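Side-chain contacts in methyl-accepting chemotaxis protein, putative (Geobacter sulfurreducens, PDB 3OOV), which probably takes part in chemotaxis signalling, its GAF domain perhaps acting as a sensory or regulatory module: residues K13-D18 and N164-I169; C118-K123 and S158-I163. One frame throughout, in Å; residues are numbered along the deposited sequence.

Contact 1: K13-D18 and N164-I169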
ATOM      1  N   LYS A  13      -4.184   8.151 -28.886  1.00 33.22           N
ATOM      2  CA  LYS A  13      -4.964   8.874 -29.917  1.00 32.24           C
ATOM      3  C   LYS A  13      -6.076   9.754 -29.369  1.00 30.44           C
ATOM      4  O   LYS A  13      -6.624  10.585 -30.075  1.00 30.59           O
ATOM      5  CB  LYS A  13      -5.570   7.843 -30.869  1.00 33.53           C
ATOM      6  CG  LYS A  13      -4.825   7.608 -32.161  1.00 39.93           C
ATOM      7  CD  LYS A  13      -5.355   8.666 -33.211  1.00 48.11           C
ATOM      8  CE  LYS A  13      -5.465   8.061 -34.623  1.00 51.81           C
ATOM      9  NZ  LYS A  13      -6.487   6.945 -34.719  1.00 56.09           N
ATOM     10  N   SER A  14      -6.426   9.584 -28.100  1.00 28.94           N
ATOM     11  CA  SER A  14      -7.546  10.331 -27.531  1.00 27.77           C
ATOM     12  C   SER A  14      -7.101  11.630 -26.859  1.00 26.53           C
ATOM     13  O   SER A  14      -6.004  11.699 -26.319  1.00 27.66           O
ATOM     14  CB  SER A  14      -8.290   9.478 -26.496  1.00 27.84           C
ATOM     15  OG  SER A  14      -9.253  10.267 -25.826  1.00 29.48           O
ATOM     16  N   ILE A  15      -7.972  12.621 -26.880  1.00 25.62           N
ATOM     17  CA  ILE A  15      -7.764  13.876 -26.173  1.00 26.99           C
ATOM     18  C   ILE A  15      -9.023  14.167 -25.274  1.00 27.95           C
ATOM     19  O   ILE A  15      -9.312  15.309 -24.930  1.00 27.84           O
ATOM     20  CB  ILE A  15      -7.343  15.084 -27.156  1.00 27.39           C
ATOM     21  CG1 ILE A  15      -8.388  15.317 -28.245  1.00 26.79           C
ATOM     22  CG2 ILE A  15      -5.924  14.852 -27.774  1.00 24.67           C
ATOM     23  CD1 ILE A  15      -8.379  16.758 -28.794  1.00 30.10           C
ATOM     24  N   ASP A  16      -9.742  13.091 -24.906  1.00 28.21           N
ATOM     25  CA  ASP A  16     -10.907  13.137 -24.004  1.00 28.52           C
ATOM     26  C   ASP A  16     -10.566  12.226 -22.775  1.00 26.94           C
ATOM     27  O   ASP A  16     -10.592  10.965 -22.873  1.00 26.82           O
ATOM     28  CB  ASP A  16     -12.143  12.630 -24.764  1.00 29.71           C
ATOM     29  CG  ASP A  16     -13.382  12.476 -23.892  1.00 34.41           C
ATOM     30  OD1 ASP A  16     -14.508  12.647 -24.433  1.00 41.06           O
ATOM     31  OD2 ASP A  16     -13.261  12.149 -22.697  1.00 37.09           O
ATOM     32  N   VAL A  17     -10.236  12.865 -21.648  1.00 24.71           N
ATOM     33  CA  VAL A  17      -9.910  12.186 -20.372  1.00 21.55           C
ATOM     34  C   VAL A  17     -10.832  10.968 -20.066  1.00 21.44           C
ATOM     35  O   VAL A  17     -10.345   9.861 -19.877  1.00 21.07           O
ATOM     36  CB  VAL A  17      -9.836  13.196 -19.162  1.00 22.12           C
ATOM     37  CG1 VAL A  17      -9.861  12.428 -17.730  1.00 16.11           C
ATOM     38  CG2 VAL A  17      -8.634  14.124 -19.302  1.00 17.13           C
ATOM     39  N   ASP A  18     -12.130  11.161 -20.121  1.00 20.58           N
ATOM     40  CA  ASP A  18     -13.069  10.113 -19.773  1.00 22.51           C
ATOM     41  C   ASP A  18     -12.977   8.956 -20.733  1.00 23.99           C
ATOM     42  O   ASP A  18     -13.111   7.768 -20.335  1.00 23.98           O
ATOM     43  CB  ASP A  18     -14.477  10.667 -19.775  1.00 22.28           C
ATOM     44  CG  ASP A  18     -14.753  11.536 -18.575  1.00 26.72           C
ATOM     45  OD1 ASP A  18     -13.863  11.684 -17.688  1.00 24.62           O
ATOM     46  OD2 ASP A  18     -15.886  12.059 -18.513  1.00 28.64           O
ATOM     47  N   ASN A 164      -4.129  17.566 -20.412  1.00 24.75           N
ATOM     48  CA  ASN A 164      -4.261  18.853 -19.732  1.00 26.59           C
ATOM     49  C   ASN A 164      -3.278  19.909 -20.287  1.00 25.50           C
ATOM     50  O   ASN A 164      -3.671  21.055 -20.502  1.00 24.28           O
ATOM     51  CB  ASN A 164      -4.158  18.716 -18.182  1.00 24.96           C
ATOM     52  CG  ASN A 164      -5.421  18.067 -17.546  1.00 28.37           C
ATOM     53  OD1 ASN A 164      -6.529  18.143 -18.085  1.00 28.30           O
ATOM     54  ND2 ASN A 164      -5.246  17.490 -16.354  1.00 29.11           N
ATOM     55  N   LEU A 165      -2.032  19.488 -20.491  1.00 27.11           N
ATOM     56  CA  LEU A 165      -0.942  20.353 -20.990  1.00 29.09           C
ATOM     57  C   LEU A 165      -1.358  20.861 -22.379  1.00 29.05           C
ATOM     58  O   LEU A 165      -1.171  22.043 -22.713  1.00 29.76           O
ATOM     59  CB  LEU A 165       0.469  19.684 -20.883  1.00 29.30           C
ATOM     60  CG  LEU A 165       1.162  19.616 -19.469  1.00 32.03           C
ATOM     61  CD1 LEU A 165       0.195  19.220 -18.366  1.00 34.55           C
ATOM     62  CD2 LEU A 165       2.500  18.770 -19.278  1.00 29.17           C
ATOM     63  N   LEU A 166      -2.103  20.027 -23.088  1.00 28.48           N
ATOM     64  CA  LEU A 166      -2.533  20.305 -24.450  1.00 28.66           C
ATOM     65  C   LEU A 166      -3.709  21.252 -24.544  1.00 28.57           C
ATOM     66  O   LEU A 166      -3.772  22.122 -25.433  1.00 29.11           O
ATOM     67  CB  LEU A 166      -2.917  18.977 -25.127  1.00 27.50           C
ATOM     68  CG  LEU A 166      -3.041  18.780 -26.610  1.00 27.60           C
ATOM     69  CD1 LEU A 166      -1.650  19.108 -27.249  1.00 26.47           C
ATOM     70  CD2 LEU A 166      -3.523  17.318 -26.991  1.00 20.23           C
ATOM     71  N   LYS A 167      -4.718  21.029 -23.710  1.00 27.41           N
ATOM     72  CA  LYS A 167      -5.889  21.892 -23.770  1.00 27.44           C
ATOM     73  C   LYS A 167      -5.749  23.184 -22.945  1.00 27.01           C
ATOM     74  O   LYS A 167      -6.653  24.004 -22.962  1.00 26.96           O
ATOM     75  CB  LYS A 167      -7.129  21.134 -23.321  1.00 27.47           C
ATOM     76  CG  LYS A 167      -7.523  19.938 -24.234  1.00 30.33           C
ATOM     77  CD  LYS A 167      -8.815  19.247 -23.715  1.00 35.67           C
ATOM     78  CE  LYS A 167      -9.542  18.432 -24.809  1.00 36.22           C
ATOM     79  NZ  LYS A 167     -10.769  17.742 -24.294  1.00 38.25           N
ATOM     80  N   ALA A 168      -4.665  23.333 -22.195  1.00 27.65           N
ATOM     81  CA  ALA A 168      -4.479  24.527 -21.351  1.00 30.28           C
ATOM     82  C   ALA A 168      -4.503  25.775 -22.258  1.00 31.83           C
ATOM     83  O   ALA A 168      -3.697  25.864 -23.197  1.00 31.11           O
ATOM     84  CB  ALA A 168      -3.172  24.455 -20.548  1.00 28.17           C
ATOM     85  N   ILE A 169      -5.450  26.688 -22.003  1.00 33.43           N
ATOM     86  CA  ILE A 169      -5.600  27.862 -22.863  1.00 36.34           C
ATOM     87  C   ILE A 169      -4.496  28.912 -22.635  1.00 36.77           C
ATOM     88  O   ILE A 169      -3.808  28.909 -21.610  1.00 36.92           O
ATOM     89  CB  ILE A 169      -6.998  28.483 -22.782  1.00 36.47           C
ATOM     90  CG1 ILE A 169      -6.964  29.826 -22.054  1.00 37.76           C
ATOM     91  CG2 ILE A 169      -7.993  27.489 -22.186  1.00 38.60           C
ATOM     92  CD1 ILE A 169      -8.297  30.203 -21.406  1.00 40.71           C
ATOM     93  OXT ILE A 169      -4.215  29.743 -23.517  1.00 37.92           O
TER
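At the outer end of the GAF domain's helical layer, the turn joining helix 7-13 to helix 17-31 meets the last turn of helix 143-167, and Ile15 is touched there by both Leu166 and Lys167. The polar half of the contact is a hydrogen bond from Lys167 NZ to Ile15 O, 2.9 Å long. The ammonium approaches almost head-on to the carbonyl, with a C=O...N angle of 163°. Its own chain arrives from the helix side, extended beyond CG, and the oxygen sits beside the last bond of that chain, since Lys167 CE is 3.1 Å from Ile15 O.

The apolar half joins branch to branch: Ile15 CG2 rests 3.5 Å from Leu166 CD2, the two side chains crossing at about a right angle. In Ile15 the longer branch, CG1, is tucked between the backbone N and the carbonyl carbon (chi1 58°), which leaves CG2 beside the backbone N and facing the leucine.

The same peptide unit is also held from its other side. Ser14 OG accepts from Asp16 N at 3.0 Å, and this nearly straight bond (168°) makes an ST turn. Asp16 is the N-cap of helix 17-31, its OD2 taking the backbone N-H of Glu19, while Val17 packs on Ile160 and Ile163 of helix 143-167.

The Ile15-Asp16 peptide is thus gripped at both its oxygen and its nitrogen, which should limit its rotation just ahead of the helix start. Lysine charge at the carbonyl probably polarises the peptide, making its N-H a somewhat better donor to the serine. Asp16 OD1 is 6.3 Å from Lys167 NZ, so any attraction between those charges acts at a distance. All three touching residues are exposed, and the contact is a surface one, built mainly from one directed bond and one methyl pair.

Contact 2: C118-K123 and S158-I163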
ATOM      1  N   CYS A 118      -6.540   1.707  -6.034  1.00 14.04           N
ATOM      2  CA  CYS A 118      -5.247   2.185  -6.470  1.00 14.75           C
ATOM      3  C   CYS A 118      -5.420   3.672  -6.880  1.00 14.55           C
ATOM      4  O   CYS A 118      -6.334   3.986  -7.611  1.00 16.19           O
ATOM      5  CB  CYS A 118      -4.746   1.330  -7.615  1.00 12.53           C
ATOM      6  SG  CYS A 118      -3.266   2.036  -8.354  1.00 19.26           S
ATOM      7  N   PRO A 119      -4.607   4.577  -6.333  1.00 15.18           N
ATOM      8  CA  PRO A 119      -4.826   6.018  -6.584  1.00 14.92           C
ATOM      9  C   PRO A 119      -4.317   6.343  -7.982  1.00 16.21           C
ATOM     10  O   PRO A 119      -3.412   5.668  -8.462  1.00 16.06           O
ATOM     11  CB  PRO A 119      -3.933   6.701  -5.535  1.00 15.09           C
ATOM     12  CG  PRO A 119      -2.698   5.673  -5.371  1.00 14.41           C
ATOM     13  CD  PRO A 119      -3.389   4.304  -5.525  1.00 15.73           C
ATOM     14  N   ILE A 120      -4.924   7.318  -8.649  1.00 15.18           N
ATOM     15  CA  ILE A 120      -4.359   7.846  -9.891  1.00 15.97           C
ATOM     16  C   ILE A 120      -3.642   9.127  -9.458  1.00 17.18           C
ATOM     17  O   ILE A 120      -4.249  10.011  -8.880  1.00 14.87           O
ATOM     18  CB  ILE A 120      -5.477   8.170 -10.903  1.00 15.29           C
ATOM     19  CG1 ILE A 120      -6.252   6.852 -11.256  1.00 13.96           C
ATOM     20  CG2 ILE A 120      -4.846   8.901 -12.168  1.00 15.80           C
ATOM     21  CD1 ILE A 120      -7.664   7.090 -11.815  1.00  6.43           C
ATOM     22  N   VAL A 121      -2.342   9.218  -9.682  1.00 19.22           N
ATOM     23  CA  VAL A 121      -1.584  10.270  -9.018  1.00 21.21           C
ATOM     24  C   VAL A 121      -0.948  11.092 -10.090  1.00 24.24           C
ATOM     25  O   VAL A 121      -0.279  10.567 -11.005  1.00 24.19           O
ATOM     26  CB  VAL A 121      -0.492   9.713  -8.022  1.00 21.97           C
ATOM     27  CG1 VAL A 121       0.367  10.867  -7.433  1.00 23.15           C
ATOM     28  CG2 VAL A 121      -1.141   8.899  -6.863  1.00 21.51           C
ATOM     29  N   VAL A 122      -1.187  12.399 -10.005  1.00 27.41           N
ATOM     30  CA  VAL A 122      -0.521  13.364 -10.895  1.00 29.79           C
ATOM     31  C   VAL A 122       0.297  14.342 -10.034  1.00 30.38           C
ATOM     32  O   VAL A 122      -0.220  14.936  -9.094  1.00 30.80           O
ATOM     33  CB  VAL A 122      -1.557  14.030 -11.845  1.00 30.15           C
ATOM     34  CG1 VAL A 122      -1.086  15.431 -12.304  1.00 32.51           C
ATOM     35  CG2 VAL A 122      -1.832  13.108 -13.026  1.00 30.53           C
ATOM     36  N   LYS A 123       1.599  14.399 -10.298  1.00 32.36           N
ATOM     37  CA  LYS A 123       2.540  15.280  -9.597  1.00 34.32           C
ATOM     38  C   LYS A 123       2.384  15.283  -8.071  1.00 33.94           C
ATOM     39  O   LYS A 123       2.242  16.344  -7.439  1.00 34.55           O
ATOM     40  CB  LYS A 123       2.509  16.720 -10.176  1.00 35.31           C
ATOM     41  CG  LYS A 123       3.587  16.958 -11.291  1.00 41.25           C
ATOM     42  CD  LYS A 123       3.075  16.867 -12.754  1.00 45.14           C
ATOM     43  CE  LYS A 123       2.756  18.281 -13.350  1.00 48.02           C
ATOM     44  NZ  LYS A 123       1.992  18.294 -14.693  1.00 48.18           N
ATOM     45  N   SER A 158      -0.320   9.698 -16.818  1.00 24.96           N
ATOM     46  CA  SER A 158       0.393  10.262 -18.031  1.00 26.13           C
ATOM     47  C   SER A 158      -0.497  10.888 -19.087  1.00 25.58           C
ATOM     48  O   SER A 158      -0.206  11.970 -19.594  1.00 27.71           O
ATOM     49  CB  SER A 158       1.204   9.180 -18.750  1.00 26.04           C
ATOM     50  OG  SER A 158       2.224   8.778 -17.884  1.00 30.28           O
ATOM     51  N   ALA A 159      -1.583  10.211 -19.437  1.00 23.34           N
ATOM     52  CA  ALA A 159      -2.442  10.719 -20.463  1.00 22.48           C
ATOM     53  C   ALA A 159      -3.292  11.926 -19.974  1.00 22.54           C
ATOM     54  O   ALA A 159      -3.634  12.827 -20.761  1.00 21.61           O
ATOM     55  CB  ALA A 159      -3.332   9.642 -20.979  1.00 21.43           C
ATOM     56  N   ILE A 160      -3.690  11.928 -18.695  1.00 21.97           N
ATOM     57  CA  ILE A 160      -4.387  13.084 -18.165  1.00 20.98           C
ATOM     58  C   ILE A 160      -3.465  14.326 -18.267  1.00 21.94           C
ATOM     59  O   ILE A 160      -3.896  15.380 -18.662  1.00 21.77           O
ATOM     60  CB  ILE A 160      -4.869  12.821 -16.757  1.00 19.25           C
ATOM     61  CG1 ILE A 160      -6.005  11.781 -16.874  1.00 21.32           C
ATOM     62  CG2 ILE A 160      -5.320  14.183 -16.044  1.00 16.50           C
ATOM     63  CD1 ILE A 160      -6.475  11.239 -15.578  1.00 21.13           C
ATOM     64  N   VAL A 161      -2.199  14.153 -17.896  1.00 24.82           N
ATOM     65  CA  VAL A 161      -1.191  15.198 -17.965  1.00 27.08           C
ATOM     66  C   VAL A 161      -1.012  15.703 -19.413  1.00 29.17           C
ATOM     67  O   VAL A 161      -1.109  16.927 -19.642  1.00 30.08           O
ATOM     68  CB  VAL A 161       0.144  14.757 -17.333  1.00 27.36           C
ATOM     69  CG1 VAL A 161       1.303  15.731 -17.687  1.00 27.65           C
ATOM     70  CG2 VAL A 161      -0.001  14.703 -15.831  1.00 24.51           C
ATOM     71  N   ARG A 162      -0.789  14.779 -20.366  1.00 29.29           N
ATOM     72  CA  ARG A 162      -0.736  15.129 -21.788  1.00 29.14           C
ATOM     73  C   ARG A 162      -1.972  15.903 -22.211  1.00 28.52           C
ATOM     74  O   ARG A 162      -1.871  16.954 -22.835  1.00 28.29           O
ATOM     75  CB  ARG A 162      -0.557  13.911 -22.718  1.00 29.57           C
ATOM     76  CG  ARG A 162      -0.797  14.220 -24.236  1.00 31.77           C
ATOM     77  CD  ARG A 162      -0.542  12.988 -25.254  1.00 39.43           C
ATOM     78  NE  ARG A 162      -1.447  11.830 -25.029  1.00 36.26           N
ATOM     79  CZ  ARG A 162      -2.750  11.824 -25.283  1.00 35.48           C
ATOM     80  NH1 ARG A 162      -3.307  12.891 -25.850  1.00 36.32           N
ATOM     81  NH2 ARG A 162      -3.491  10.749 -24.967  1.00 37.06           N
ATOM     82  N   ILE A 163      -3.153  15.406 -21.875  1.00 27.26           N
ATOM     83  CA  ILE A 163      -4.342  16.067 -22.355  1.00 24.68           C
ATOM     84  C   ILE A 163      -4.445  17.474 -21.704  1.00 26.12           C
ATOM     85  O   ILE A 163      -4.770  18.464 -22.386  1.00 25.56           O
ATOM     86  CB  ILE A 163      -5.571  15.222 -22.131  1.00 24.17           C
ATOM     87  CG1 ILE A 163      -5.556  13.941 -23.005  1.00 24.77           C
ATOM     88  CG2 ILE A 163      -6.845  16.033 -22.326  1.00 20.01           C
ATOM     89  CD1 ILE A 163      -6.657  12.883 -22.589  1.00 19.69           C
TER
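Helix 143-167 packs on the sheet of the GAF fold here, against the end of strand 115-122, and Val122 faces Val161. Their CA atoms are 7.3 Å apart, near enough for the two branched side chains to mesh. Val161 CG2 is the methyl that does the touching: it sits against both branches of its partner, 3.7 Å from Val122 CG2 and 3.8 Å from Val122 CG1. The side chains cross obliquely, each with CG1 anti to the backbone N. In Val161 (chi1 167°) that rotation sets CG2 beside its own backbone N, against the strand, and leaves CG1 to meet a different neighbour.

That neighbour is Lys123, the residue following the strand. Its chain is bent at chi2 and again at chi3, and the folded course brings the end back to the helix, with Lys123 NZ 4.0 Å from Val161 CG1. This is an ammonium resting beside a methyl, a contact of shape rather than of charge.

Farther into the fold, Ile120 and Ile160 approach more loosely: the short branch of Ile120 faces the far end of Ile160, with Ile120 CG2 4.4 Å from Ile160 CD1. Both are buried, and Ile127 of strand 125-133 touches each of them as well as Val122, so the adjacent strand completes the apolar layer. Ile160 also meets Val17 of helix 17-31. A polar tie runs alongside, Ser157 OG being hydrogen-bonded to Val121 O.

Between the two segments the contact depends on dispersion and on excluding water, with beta-branched side chains giving it stiff, well-defined surfaces. It grades from buried isoleucines, through the partly exposed valine pair, to a charged lysine at the margin; the lysine is exposed, so its ammonium can probably keep much of its hydration while one side rests by the methyl.

Helix 143-167 serves both contacts: contact 1 uses its last turn and contact 2 the turns just before, their centres about 12 Å apart on the same side of the chain's centre. Along the sequence contact 2 is nested inside the loop that contact 1 closes, the latter bringing near-terminal parts of the modelled chain together. They touch directly, since Arg162 NH1 lies 3.0 Å from Ser14 O, a probable hydrogen bond, and Ile163 CD1 packs 3.7 Å from Val17 N. So one helix packs on the sheet through strand 115-122 and, a turn later, on the turn that leads into helix 17-31.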